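LIP (PDB 4A1R) is a membrane-bound component of the type VI secretion system, probably an outer-membrane lipoprotein of the TssJ family that helps anchor the secretion complex. Local coordinates at residues Ile33-Leu38 and Lys79-Gln84; Ala42-Ala47 and Gly93-Tyr98; Ser63-Asp68 and Ala86-Tyr91; Trp106-Pro111 and Ala133-Gly138. One frame throughout, in Å; residues are numbered along the deposited sequence. Where two conformers were deposited one is given.

Interaction 1 (Ile33-Leu38 and Lys79-Gln84); sequences IRVLLL and KKLGGQ
V35 and L81 face each other across the interior of a beta-sandwich, the first on strand 31-38 of the antiparallel sheet, the second on strand 79-84, an outermost strand of the mixed sheet. The two strands run in the same general direction, and their separation is that of stacked sheets: V35 CA and L81 CA are 8.5 Å apart. The close part of the contact is small and wholly apolar. One methyl of the valine, V35 CG2, lies 3.9 Å from L81 CD2, and the two chains lie alongside one another, passing rather than meeting end on. With L81 CG anti to its backbone N (chi1 -170°), the leucine reaches into the interior, where it also touches D68 and F70 of strand 64-72. V35 is buried and also rests against I92 of strand 91-96; L81 keeps some exposure, so the contact is nearest the core on the valine's side.

The contact loosens further along strand 79-84. G82 and G83 offer no side chains, and L37 CA stays 9.2 Å from G83 CA. K80 is exposed, its side chain touching S11 and V13 and its ammonium making a long, weak ion pair with E132, while K79 NZ is hydrogen-bonded to F71 O and Q76 OE1. Q84, at the strand's end, is exposed too; its CB points away from strand 31-38, and its side chain touches R9. What it gives the contact is backbone: L37 CD2, at the far end of a leucine that also packs on I92, comes within 4.0 Å of Q84 O.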
loop_
_atom_site.group_PDB
_atom_site.type_symbol
_atom_site.label_atom_id
_atom_site.label_comp_id
_atom_site.label_asym_id
_atom_site.label_seq_id
_atom_site.Cartn_x
_atom_site.Cartn_y
_atom_site.Cartn_z
ATOM N N ILE A 33 -0.145 -5.374 7.291
ATOM C CA ILE A 33 -0.041 -4.518 6.118
ATOM C C ILE A 33 -0.561 -3.157 6.474
ATOM O O ILE A 33 -1.666 -3.047 7.023
ATOM C CB ILE A 33 -0.859 -5.070 4.933
ATOM C CG1 ILE A 33 -0.507 -6.540 4.620
ATOM C CG2 ILE A 33 -0.711 -4.164 3.703
ATOM C CD1 ILE A 33 0.871 -6.748 4.009
ATOM N N ARG A 34 0.222 -2.119 6.199
ATOM C CA ARG A 34 -0.305 -0.760 6.343
ATOM C C ARG A 34 -0.455 -0.074 4.995
ATOM O O ARG A 34 0.334 -0.295 4.089
ATOM C CB ARG A 34 0.577 0.039 7.295
ATOM C CG ARG A 34 0.698 -0.612 8.682
ATOM C CD ARG A 34 1.629 0.195 9.560
ATOM N NE ARG A 34 1.136 1.553 9.753
ATOM C CZ ARG A 34 1.836 2.554 10.283
ATOM N NH1 ARG A 34 3.099 2.383 10.663
ATOM N NH2 ARG A 34 1.270 3.750 10.418
ATOM N N VAL A 35 -1.478 0.758 4.859
ATOM C CA VAL A 35 -1.727 1.432 3.594
ATOM C C VAL A 35 -1.846 2.882 3.961
ATOM O O VAL A 35 -2.651 3.233 4.830
ATOM C CB VAL A 35 -3.001 0.911 2.871
ATOM C CG1 VAL A 35 -3.332 1.799 1.666
ATOM C CG2 VAL A 35 -2.826 -0.522 2.408
ATOM N N LEU A 36 -1.010 3.719 3.339
ATOM C CA LEU A 36 -0.963 5.112 3.692
ATOM C C LEU A 36 -1.322 5.984 2.483
ATOM O O LEU A 36 -0.802 5.793 1.387
ATOM C CB LEU A 36 0.433 5.487 4.235
ATOM C CG LEU A 36 0.917 4.887 5.577
ATOM C CD1 LEU A 36 1.134 3.393 5.506
ATOM C CD2 LEU A 36 2.247 5.522 5.949
ATOM N N LEU A 37 -2.205 6.957 2.692
ATOM C CA LEU A 37 -2.465 7.927 1.657
ATOM C C LEU A 37 -1.499 9.103 1.813
ATOM O O LEU A 37 -1.393 9.715 2.896
ATOM C CB LEU A 37 -3.931 8.381 1.738
ATOM C CG LEU A 37 -4.416 9.232 0.579
ATOM C CD1 LEU A 37 -4.642 8.347 -0.646
ATOM C CD2 LEU A 37 -5.708 9.922 0.994
ATOM N N LEU A 38 -0.779 9.405 0.734
ATOM C CA LEU A 38 0.333 10.324 0.787
ATOM C C LEU A 38 0.230 11.471 -0.217
ATOM O O LEU A 38 -0.131 11.261 -1.387
ATOM C CB LEU A 38 1.669 9.579 0.531
ATOM C CG LEU A 38 2.011 8.384 1.441
ATOM C CD1 LEU A 38 3.184 7.606 0.826
ATOM C CD2 LEU A 38 2.325 8.779 2.883
ATOM N N LYS A 79 -7.822 -10.416 -0.662
ATOM C CA LYS A 79 -8.239 -9.629 0.478
ATOM C C LYS A 79 -8.156 -8.170 0.064
ATOM O O LYS A 79 -7.085 -7.709 -0.365
ATOM C CB LYS A 79 -7.341 -9.926 1.679
ATOM C CG LYS A 79 -7.608 -9.038 2.883
ATOM C CD LYS A 79 -6.964 -9.599 4.125
ATOM C CE LYS A 79 -8.032 -9.936 5.161
ATOM N NZ LYS A 79 -7.489 -10.669 6.330
ATOM N N LYS A 80 -9.281 -7.451 0.208
ATOM C CA LYS A 80 -9.417 -6.099 -0.327
ATOM C C LYS A 80 -9.436 -5.040 0.764
ATOM O O LYS A 80 -10.165 -5.153 1.765
ATOM C CB LYS A 80 -10.703 -5.978 -1.187
ATOM C CG LYS A 80 -10.880 -4.588 -1.801
ATOM C CD LYS A 80 -12.011 -4.540 -2.821
ATOM C CE LYS A 80 -11.700 -5.349 -4.086
ATOM N NZ LYS A 80 -12.854 -5.251 -5.054
ATOM N N LEU A 81 -8.646 -3.999 0.574
ATOM C CA LEU A 81 -8.724 -2.850 1.429
ATOM C C LEU A 81 -8.778 -1.617 0.545
ATOM O O LEU A 81 -7.977 -1.467 -0.371
ATOM C CB LEU A 81 -7.514 -2.765 2.372
ATOM C CG LEU A 81 -7.604 -1.706 3.487
ATOM C CD1 LEU A 81 -8.567 -2.160 4.575
ATOM C CD2 LEU A 81 -6.232 -1.408 4.076
ATOM N N GLY A 82 -9.732 -0.733 0.817
ATOM C CA GLY A 82 -9.830 0.500 0.060
ATOM C C GLY A 82 -10.304 1.657 0.901
ATOM O O GLY A 82 -10.665 1.478 2.071
ATOM N N GLY A 83 -10.295 2.853 0.311
ATOM C CA GLY A 83 -10.763 4.031 1.013
ATOM C C GLY A 83 -10.976 5.158 0.014
ATOM O O GLY A 83 -10.850 4.953 -1.192
ATOM N N GLN A 84 -11.264 6.336 0.540
ATOM C CA GLN A 84 -11.456 7.532 -0.274
ATOM C C GLN A 84 -10.125 8.159 -0.480
ATOM O O GLN A 84 -9.278 8.197 0.431
ATOM C CB GLN A 84 -12.380 8.541 0.425
ATOM C CG GLN A 84 -13.820 8.089 0.482
ATOM C CD GLN A 84 -14.736 9.160 1.035
ATOM O OE1 GLN A 84 -15.869 9.296 0.590
ATOM N NE2 GLN A 84 -14.254 9.924 1.998
#

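Interaction 2 (Ala42-Ala47 and Gly93-Tyr98); sequences AEFMDA and GVIAEY
F44 reaches from helix 42-46 to G93, V94 and I95 of strand 91-96, and its ring makes the whole contact. Its CB already points at the strand, and CG is anti to the backbone N (chi1 175°), which carries the ring toward the strand. CB and CG serve as the stem; the touching starts farther out. Along one edge of the ring CE1 reaches the isoleucine, 3.7 Å from I95 CG1, which sits near the ring plane, and I95 CD1 is equally close. Along the other edge CE2 lies 3.6 Å from G93 CA. At the tip, CZ comes closest to the backbone, obliquely, 3.5 Å from G93 CA and 3.7 Å from V94 N. G93 has no side chain to stand in the way, so the ring can sit this close to the main chain. Beyond the tip V94 O lies in the ring plane.

L38 and L60 add further apolar contacts round F44, and L52 of helix 49-60 touches both A47 and I95. The helix is tied down a second way: R107 NH1, from strand 107-111, is hydrogen-bonded to F44 O and A47 O. Helix axis and strand axis are 10.1 Å apart and only 17° from parallel. This is a short helix laid on the outer face of one sheet of a beta-sandwich, with one aromatic side chain making its contact with strand 91-96.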
loop_
_atom_site.group_PDB
_atom_site.type_symbol
_atom_site.label_atom_id
_atom_site.label_comp_id
_atom_site.label_asym_id
_atom_site.label_seq_id
_atom_site.Cartn_x
_atom_site.Cartn_y
_atom_site.Cartn_z
ATOM N N ALA A 42 8.412 11.034 -0.788
ATOM C CA ALA A 42 9.848 11.246 -0.538
ATOM C C ALA A 42 10.231 10.828 0.869
ATOM O O ALA A 42 11.123 10.008 1.042
ATOM C CB ALA A 42 10.240 12.696 -0.781
ATOM N N GLU A 43 9.523 11.368 1.860
ATOM C CA GLU A 43 9.812 11.075 3.253
ATOM C C GLU A 43 9.503 9.628 3.577
ATOM O O GLU A 43 10.228 9.008 4.363
ATOM C CB GLU A 43 9.051 12.019 4.176
ATOM C CG GLU A 43 9.750 13.351 4.407
ATOM C CD GLU A 43 8.771 14.450 4.769
ATOM O OE1 GLU A 43 7.843 14.699 3.963
ATOM O OE2 GLU A 43 8.925 15.056 5.852
ATOM N N PHE A 44 8.440 9.099 2.954
ATOM C CA PHE A 44 8.009 7.690 3.118
ATOM C C PHE A 44 9.060 6.686 2.647
ATOM O O PHE A 44 9.315 5.677 3.305
ATOM C CB PHE A 44 6.685 7.470 2.366
ATOM C CG PHE A 44 6.194 6.039 2.368
ATOM C CD1 PHE A 44 5.579 5.498 3.500
ATOM C CD2 PHE A 44 6.304 5.247 1.225
ATOM C CE1 PHE A 44 5.107 4.197 3.494
ATOM C CE2 PHE A 44 5.839 3.943 1.225
ATOM C CZ PHE A 44 5.237 3.418 2.357
ATOM N N MET A 45 9.658 6.955 1.490
ATOM C CA MET A 45 10.642 6.056 0.918
ATOM C C MET A 45 11.982 6.192 1.633
ATOM O O MET A 45 12.811 5.292 1.573
ATOM C CB MET A 45 10.795 6.293 -0.595
ATOM C CG MET A 45 9.559 5.867 -1.385
ATOM S SD MET A 45 8.996 4.177 -1.056
ATOM C CE MET A 45 10.285 3.238 -1.870
ATOM N N ASP A 46 12.160 7.292 2.341
ATOM C CA ASP A 46 13.427 7.566 3.041
ATOM C C ASP A 46 13.392 7.193 4.537
ATOM O O ASP A 46 14.421 6.927 5.147
ATOM C CB ASP A 46 13.787 9.041 2.879
ATOM C CG ASP A 46 15.188 9.359 3.385
ATOM O OD1 ASP A 46 16.154 8.674 2.960
ATOM O OD2 ASP A 46 15.308 10.274 4.229
ATOM N N ALA A 47 12.210 7.189 5.129
ATOM C CA ALA A 47 12.096 6.947 6.577
ATOM C C ALA A 47 12.596 5.543 6.971
ATOM O O ALA A 47 12.517 4.589 6.160
ATOM C CB ALA A 47 10.661 7.152 7.024
ATOM N N GLY A 93 1.221 4.503 -0.225
ATOM C CA GLY A 93 2.374 3.761 0.332
ATOM C C GLY A 93 1.883 2.464 0.967
ATOM O O GLY A 93 0.826 2.437 1.605
ATOM N N VAL A 94 2.621 1.374 0.798
ATOM C CA VAL A 94 2.202 0.101 1.394
ATOM C C VAL A 94 3.422 -0.403 2.160
ATOM O O VAL A 94 4.553 -0.358 1.629
ATOM C CB VAL A 94 1.727 -0.950 0.357
ATOM C CG1 VAL A 94 1.138 -2.178 1.055
ATOM C CG2 VAL A 94 0.701 -0.363 -0.606
ATOM N N ILE A 95 3.196 -0.820 3.408
ATOM C CA ILE A 95 4.237 -1.352 4.310
ATOM C C ILE A 95 3.807 -2.769 4.714
ATOM O O ILE A 95 2.637 -3.005 5.034
ATOM C CB ILE A 95 4.372 -0.482 5.611
ATOM C CG1 ILE A 95 4.791 0.947 5.277
ATOM C CG2 ILE A 95 5.381 -1.098 6.611
ATOM C CD1 ILE A 95 4.754 1.920 6.437
ATOM N N ALA A 96 4.732 -3.723 4.699
ATOM C CA ALA A 96 4.427 -5.101 5.141
ATOM C C ALA A 96 5.420 -5.365 6.278
ATOM O O ALA A 96 6.620 -5.300 6.048
ATOM C CB ALA A 96 4.702 -6.093 4.031
ATOM N N GLU A 97 4.931 -5.637 7.481
ATOM C CA GLU A 97 5.843 -5.745 8.656
ATOM C C GLU A 97 6.375 -7.193 8.787
ATOM O O GLU A 97 5.979 -7.960 9.687
ATOM C CB GLU A 97 5.135 -5.270 9.932
ATOM C CG GLU A 97 4.598 -3.827 9.819
ATOM C CD GLU A 97 4.180 -3.179 11.149
ATOM O OE1 GLU A 97 4.163 -3.870 12.179
ATOM O OE2 GLU A 97 3.868 -1.959 11.139
ATOM N N TYR A 98 7.223 -7.591 7.838
ATOM C CA TYR A 98 7.882 -8.898 7.898
ATOM C C TYR A 98 8.666 -9.037 9.217
ATOM O O TYR A 98 9.310 -8.079 9.649
ATOM C CB TYR A 98 8.896 -9.043 6.755
ATOM C CG TYR A 98 8.257 -9.214 5.381
ATOM C CD1 TYR A 98 7.909 -10.481 4.905
ATOM C CD2 TYR A 98 7.997 -8.107 4.581
ATOM C CE1 TYR A 98 7.347 -10.640 3.654
ATOM C CE2 TYR A 98 7.413 -8.256 3.334
ATOM C CZ TYR A 98 7.078 -9.525 2.879
ATOM O OH TYR A 98 6.494 -9.680 1.628
#

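Interaction 3 (Ser63-Asp68 and Ala86-Tyr91)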
loop_
_atom_site.group_PDB
_atom_site.type_symbol
_atom_site.label_atom_id
_atom_site.label_comp_id
_atom_site.label_asym_id
_atom_site.label_seq_id
_atom_site.Cartn_x
_atom_site.Cartn_y
_atom_site.Cartn_z
ATOM N N SER A 63 3.004 15.174 4.727
ATOM C CA SER A 63 2.936 14.237 3.618
ATOM C C SER A 63 1.930 13.106 3.856
ATOM O O SER A 63 1.457 12.510 2.904
ATOM C CB SER A 63 4.312 13.709 3.182
ATOM O OG SER A 63 4.757 12.636 4.004
ATOM N N LEU A 64 1.557 12.874 5.110
ATOM C CA LEU A 64 0.619 11.807 5.413
ATOM C C LEU A 64 -0.829 12.306 5.513
ATOM O O LEU A 64 -1.202 13.037 6.429
ATOM C CB LEU A 64 1.050 11.034 6.664
ATOM C CG LEU A 64 0.114 9.918 7.168
ATOM C CD1 LEU A 64 0.031 8.734 6.220
ATOM C CD2 LEU A 64 0.460 9.481 8.590
ATOM N N LEU A 65 -1.627 11.878 4.553
ATOM C CA LEU A 65 -3.035 12.214 4.524
ATOM C C LEU A 65 -3.873 11.260 5.341
ATOM O O LEU A 65 -4.721 11.687 6.116
ATOM C CB LEU A 65 -3.540 12.239 3.081
ATOM C CG LEU A 65 -2.882 13.282 2.174
ATOM C CD1 LEU A 65 -3.615 13.362 0.844
ATOM C CD2 LEU A 65 -2.823 14.643 2.859
ATOM N N ASP A 66 -3.654 9.963 5.170
ATOM C CA ASP A 66 -4.553 8.978 5.783
ATOM C C ASP A 66 -3.782 7.668 5.952
ATOM O O ASP A 66 -2.854 7.446 5.204
ATOM C CB ASP A 66 -5.738 8.737 4.832
ATOM C CG ASP A 66 -6.988 8.311 5.552
ATOM O OD1 ASP A 66 -6.960 8.214 6.801
ATOM O OD2 ASP A 66 -8.005 8.071 4.865
ATOM N N SER A 67 -4.164 6.825 6.923
ATOM C CA SER A 67 -3.597 5.450 7.001
ATOM C C SER A 67 -4.556 4.383 7.531
ATOM O O SER A 67 -5.457 4.659 8.326
ATOM C CB SER A 67 -2.288 5.430 7.782
ATOM O OG SER A 67 -2.544 5.829 9.091
ATOM N N ASP A 68 -4.361 3.155 7.070
ATOM C CA ASP A 68 -5.208 2.037 7.479
ATOM C C ASP A 68 -4.333 0.798 7.533
ATOM O O ASP A 68 -3.142 0.856 7.154
ATOM C CB ASP A 68 -6.437 1.880 6.575
ATOM C CG ASP A 68 -7.632 1.153 7.267
ATOM O OD1 ASP A 68 -7.615 0.861 8.502
ATOM O OD2 ASP A 68 -8.614 0.871 6.559
ATOM N N ALA A 86 -8.018 11.685 -1.930
ATOM C CA ALA A 86 -8.202 13.087 -1.597
ATOM C C ALA A 86 -7.635 13.871 -2.751
ATOM O O ALA A 86 -6.893 13.313 -3.569
ATOM C CB ALA A 86 -7.504 13.439 -0.300
ATOM N N LEU A 87 -7.991 15.151 -2.836
ATOM C CA LEU A 87 -7.632 15.940 -4.000
ATOM C C LEU A 87 -6.126 15.932 -4.196
ATOM O O LEU A 87 -5.636 15.694 -5.302
ATOM C CB LEU A 87 -8.152 17.376 -3.877
ATOM C CG LEU A 87 -8.450 18.115 -5.194
ATOM C CD1 LEU A 87 -7.218 18.350 -6.063
ATOM C CD2 LEU A 87 -9.541 17.418 -6.003
ATOM N N ASP A 88 -5.402 16.175 -3.108
ATOM C CA ASP A 88 -3.945 16.286 -3.157
ATOM C C ASP A 88 -3.205 14.986 -2.862
ATOM O O ASP A 88 -2.006 14.996 -2.601
ATOM C CB ASP A 88 -3.437 17.408 -2.252
ATOM C CG ASP A 88 -4.215 17.530 -0.970
ATOM O OD1 ASP A 88 -4.943 16.581 -0.597
ATOM O OD2 ASP A 88 -4.097 18.601 -0.341
ATOM N N ALA A 89 -3.909 13.866 -2.944
ATOM C CA ALA A 89 -3.255 12.582 -2.806
ATOM C C ALA A 89 -2.476 12.277 -4.081
ATOM O O ALA A 89 -3.034 12.335 -5.161
ATOM C CB ALA A 89 -4.279 11.516 -2.535
ATOM N N ARG A 90 -1.192 11.950 -3.955
ATOM C CA ARG A 90 -0.362 11.605 -5.128
ATOM C C ARG A 90 0.218 10.179 -5.104
ATOM O O ARG A 90 0.649 9.634 -6.137
ATOM C CB ARG A 90 0.754 12.641 -5.312
ATOM C CG ARG A 90 0.258 14.053 -5.609
ATOM C CD ARG A 90 -0.573 14.094 -6.887
ATOM N NE ARG A 90 -1.051 15.445 -7.202
ATOM C CZ ARG A 90 -2.190 15.984 -6.758
ATOM N NH1 ARG A 90 -3.010 15.302 -5.969
ATOM N NH2 ARG A 90 -2.517 17.222 -7.103
ATOM N N TYR A 91 0.250 9.571 -3.930
ATOM C CA TYR A 91 0.812 8.208 -3.807
ATOM C C TYR A 91 0.044 7.392 -2.767
ATOM O O TYR A 91 -0.456 7.956 -1.812
ATOM C CB TYR A 91 2.281 8.283 -3.373
ATOM C CG TYR A 91 3.236 8.900 -4.398
ATOM C CD1 TYR A 91 3.792 8.122 -5.414
ATOM C CD2 TYR A 91 3.595 10.249 -4.330
ATOM C CE1 TYR A 91 4.653 8.678 -6.351
ATOM C CE2 TYR A 91 4.463 10.812 -5.254
ATOM C CZ TYR A 91 4.982 10.022 -6.262
ATOM O OH TYR A 91 5.849 10.559 -7.187
#
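L65 meets the type I turn A86-A89, and the chain is steered there from S63 onward. S63 follows helix 49-60 and is still bound to it through OG, which is hydrogen-bonded to L60 O. L64 then turns its side chain to L36, on the neighbouring strand. L65 does the touching: CG stands anti to the carbonyl carbon (chi1 -62°) and the chain is extended beyond it, so that a single methyl, CD1, enters the turn. L65 CD1 is 3.7 Å from A89 CA and 3.9 Å from A89 CB, with A86 CB a little farther off at 4.1 Å. The carboxylate of D88 flanks the same methyl, L65 CD1 to D88 OD1 being 3.8 Å; its other oxygen, OD2, forms a salt bridge with R39. Next comes D66, which with L65 faces L37 in a classic beta bulge; beyond it D68 is hydrogen-bonded, through the backbone, to V35.

The turn is braced from within. A89 N donates a hydrogen bond to A86 O, and R90 NH1 reaches back to two carbonyls: it meets L87 O in the carbonyl plane, on a lone pair, at 2.7 Å, and A89 O from above the carbonyl plane at 3.1 Å.

The contact lies at the end of the antiparallel sheet where helix 49-60 gives way to edge strand 64-72. Strand 31-38 runs alongside, its L37 touched by L65 and A89, and the turn leads on into strand 91-96.

Interaction 4 (Trp106-Pro111 and Ala133-Gly138)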
loop_
_atom_site.group_PDB
_atom_site.type_symbol
_atom_site.label_atom_id
_atom_site.label_comp_id
_atom_site.label_asym_id
_atom_site.label_seq_id
_atom_site.Cartn_x
_atom_site.Cartn_y
_atom_site.Cartn_z
ATOM N N TRP A 106 9.832 -4.444 1.944
ATOM C CA TRP A 106 8.797 -4.259 2.972
ATOM C C TRP A 106 8.004 -2.997 2.777
ATOM O O TRP A 106 7.030 -2.748 3.504
ATOM C CB TRP A 106 9.416 -4.283 4.383
ATOM C CG TRP A 106 10.563 -3.330 4.633
ATOM C CD1 TRP A 106 11.927 -3.648 4.609
ATOM C CD2 TRP A 106 10.516 -1.904 5.019
ATOM N NE1 TRP A 106 12.684 -2.566 4.930
ATOM C CE2 TRP A 106 11.908 -1.483 5.176
ATOM C CE3 TRP A 106 9.491 -0.971 5.262
ATOM C CZ2 TRP A 106 12.249 -0.183 5.541
ATOM C CZ3 TRP A 106 9.852 0.341 5.612
ATOM C CH2 TRP A 106 11.195 0.729 5.739
ATOM N N ARG A 107 8.436 -2.155 1.842
ATOM C CA ARG A 107 7.675 -0.917 1.486
ATOM C C ARG A 107 7.597 -0.722 -0.031
ATOM O O ARG A 107 8.602 -0.941 -0.760
ATOM C CB ARG A 107 8.334 0.283 2.160
ATOM C CG ARG A 107 8.435 1.580 1.390
ATOM C CD ARG A 107 9.329 2.592 2.123
ATOM N NE ARG A 107 10.745 2.201 2.162
ATOM C CZ ARG A 107 11.662 2.745 2.960
ATOM N NH1 ARG A 107 11.345 3.746 3.790
ATOM N NH2 ARG A 107 12.913 2.287 2.926
ATOM N N ILE A 108 6.413 -0.329 -0.517
ATOM C CA ILE A 108 6.277 0.122 -1.910
ATOM C C ILE A 108 5.437 1.402 -1.954
ATOM O O ILE A 108 4.593 1.648 -1.080
ATOM C CB ILE A 108 5.682 -0.949 -2.870
ATOM C CG1 ILE A 108 4.209 -1.278 -2.527
ATOM C CG2 ILE A 108 6.585 -2.181 -3.031
ATOM C CD1 ILE A 108 3.543 -2.311 -3.422
ATOM N N SER A 109 5.705 2.227 -2.957
ATOM C CA SER A 109 4.937 3.442 -3.236
ATOM C C SER A 109 4.291 3.305 -4.605
ATOM O O SER A 109 4.968 2.994 -5.590
ATOM C CB SER A 109 5.863 4.641 -3.253
ATOM O OG SER A 109 5.104 5.833 -3.389
ATOM N N LEU A 110 2.985 3.523 -4.673
ATOM C CA LEU A 110 2.275 3.479 -5.941
ATOM C C LEU A 110 1.778 4.881 -6.309
ATOM O O LEU A 110 0.970 5.463 -5.569
ATOM C CB LEU A 110 1.090 2.527 -5.841
ATOM C CG LEU A 110 1.372 1.098 -5.384
ATOM C CD1 LEU A 110 0.037 0.462 -5.023
ATOM C CD2 LEU A 110 2.129 0.261 -6.423
ATOM N N PRO A 111 2.253 5.433 -7.449
ATOM C CA PRO A 111 1.790 6.743 -7.885
ATOM C C PRO A 111 0.337 6.687 -8.315
ATOM O O PRO A 111 -0.063 5.788 -9.067
ATOM C CB PRO A 111 2.684 7.059 -9.108
ATOM C CG PRO A 111 3.820 6.090 -9.032
ATOM C CD PRO A 111 3.225 4.864 -8.401
ATOM N N ALA A 133 -5.672 -1.745 -7.744
ATOM C CA ALA A 133 -4.388 -2.410 -7.971
ATOM C C ALA A 133 -4.323 -3.745 -7.202
ATOM O O ALA A 133 -5.096 -3.980 -6.259
ATOM C CB ALA A 133 -3.230 -1.474 -7.621
ATOM N N HIS A 134 -3.453 -4.639 -7.661
ATOM C CA HIS A 134 -3.284 -5.948 -7.064
ATOM C C HIS A 134 -1.855 -6.078 -6.589
ATOM O O HIS A 134 -0.911 -5.808 -7.353
ATOM C CB HIS A 134 -3.610 -7.042 -8.097
ATOM C CG HIS A 134 -5.081 -7.113 -8.490
ATOM N ND1 HIS A 134 -5.785 -8.257 -8.451
ATOM C CD2 HIS A 134 -5.964 -6.129 -8.933
ATOM C CE1 HIS A 134 -7.051 -8.024 -8.846
ATOM N NE2 HIS A 134 -7.157 -6.720 -9.137
ATOM N N ILE A 135 -1.699 -6.476 -5.330
ATOM C CA ILE A 135 -0.391 -6.575 -4.658
ATOM C C ILE A 135 -0.220 -7.990 -4.124
ATOM O O ILE A 135 -1.170 -8.609 -3.601
ATOM C CB ILE A 135 -0.248 -5.570 -3.476
ATOM C CG1 ILE A 135 -0.555 -4.134 -3.909
ATOM C CG2 ILE A 135 1.134 -5.645 -2.808
ATOM C CD1 ILE A 135 0.347 -3.589 -5.004
ATOM N N VAL A 136 0.988 -8.525 -4.251
ATOM C CA VAL A 136 1.291 -9.786 -3.585
ATOM C C VAL A 136 2.308 -9.541 -2.456
ATOM O O VAL A 136 3.346 -8.889 -2.667
ATOM C CB VAL A 136 1.850 -10.840 -4.555
ATOM C CG1 VAL A 136 2.132 -12.142 -3.803
ATOM C CG2 VAL A 136 0.865 -11.084 -5.699
ATOM N N ALA A 137 1.989 -10.030 -1.257
ATOM C CA ALA A 137 2.993 -10.141 -0.171
ATOM C C ALA A 137 3.720 -11.481 -0.360
ATOM O O ALA A 137 3.226 -12.549 0.001
ATOM C CB ALA A 137 2.325 -10.064 1.197
ATOM N N GLY A 138 4.891 -11.412 -0.980
ATOM C CA GLY A 138 5.620 -12.613 -1.310
ATOM C C GLY A 138 6.724 -12.837 -0.296
ATOM O O GLY A 138 7.018 -11.970 0.546
#
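I135, L110 and I108 bury most of the surface here, and all three touch with delta methyls. I135 stands on strand 130-138 of the mixed sheet, the other two on strand 107-111, at the border of the antiparallel sheet facing it; the strands run in opposite senses, with I108 CA 9.8 Å from I135 CA. I108 holds CG1 between its backbone N and carbonyl carbon (chi1 66°), a crowded position, but from there the chain is fully extended and drives CD1 across the interior to meet I135 CD1 tip to tip at 3.8 Å. The same I135 methyl is met by a second one, L110 CD1, at 4.1 Å, again tip to tip. I135 CG2 lies farther off, 4.2 Å from I108 CD1.

Round this trio the core goes on. L142 touches both isoleucines, P144 and F14 lie against I135, and L12 packs on L110 and A133. The opposite side of strand 107-111 is different in character: there W106 CH2 sits over the centre of one face of the R107 guanidinium, 3.4 Å above its plane.

Methyl against methyl, with no polar atom taking part, the contact has no directional bond, so its share in joining the two sheets probably rests on close packing and the exclusion of water.

How the interactions relate
Interactions 1 and 4 both bridge the two sheets of the sandwich; their centres are 11 Å apart and their nearest atoms about 5 Å. Interactions 2 and 3 lie on the antiparallel sheet alone, one under a helix and one at a turn, 14 Å apart between centres. Strand 31-38 links three of them: R34 N is 2.8 Å from I95 O, joining interaction 1 to interaction 2, and L37 O is 2.7 Å from L65 N, joining it to interaction 3. Interaction 2 meets interaction 4 where V94 N lies 2.7 Å from I108 O, and Y98 OH, 2.6 Å from G138 O, crosses to the mixed sheet.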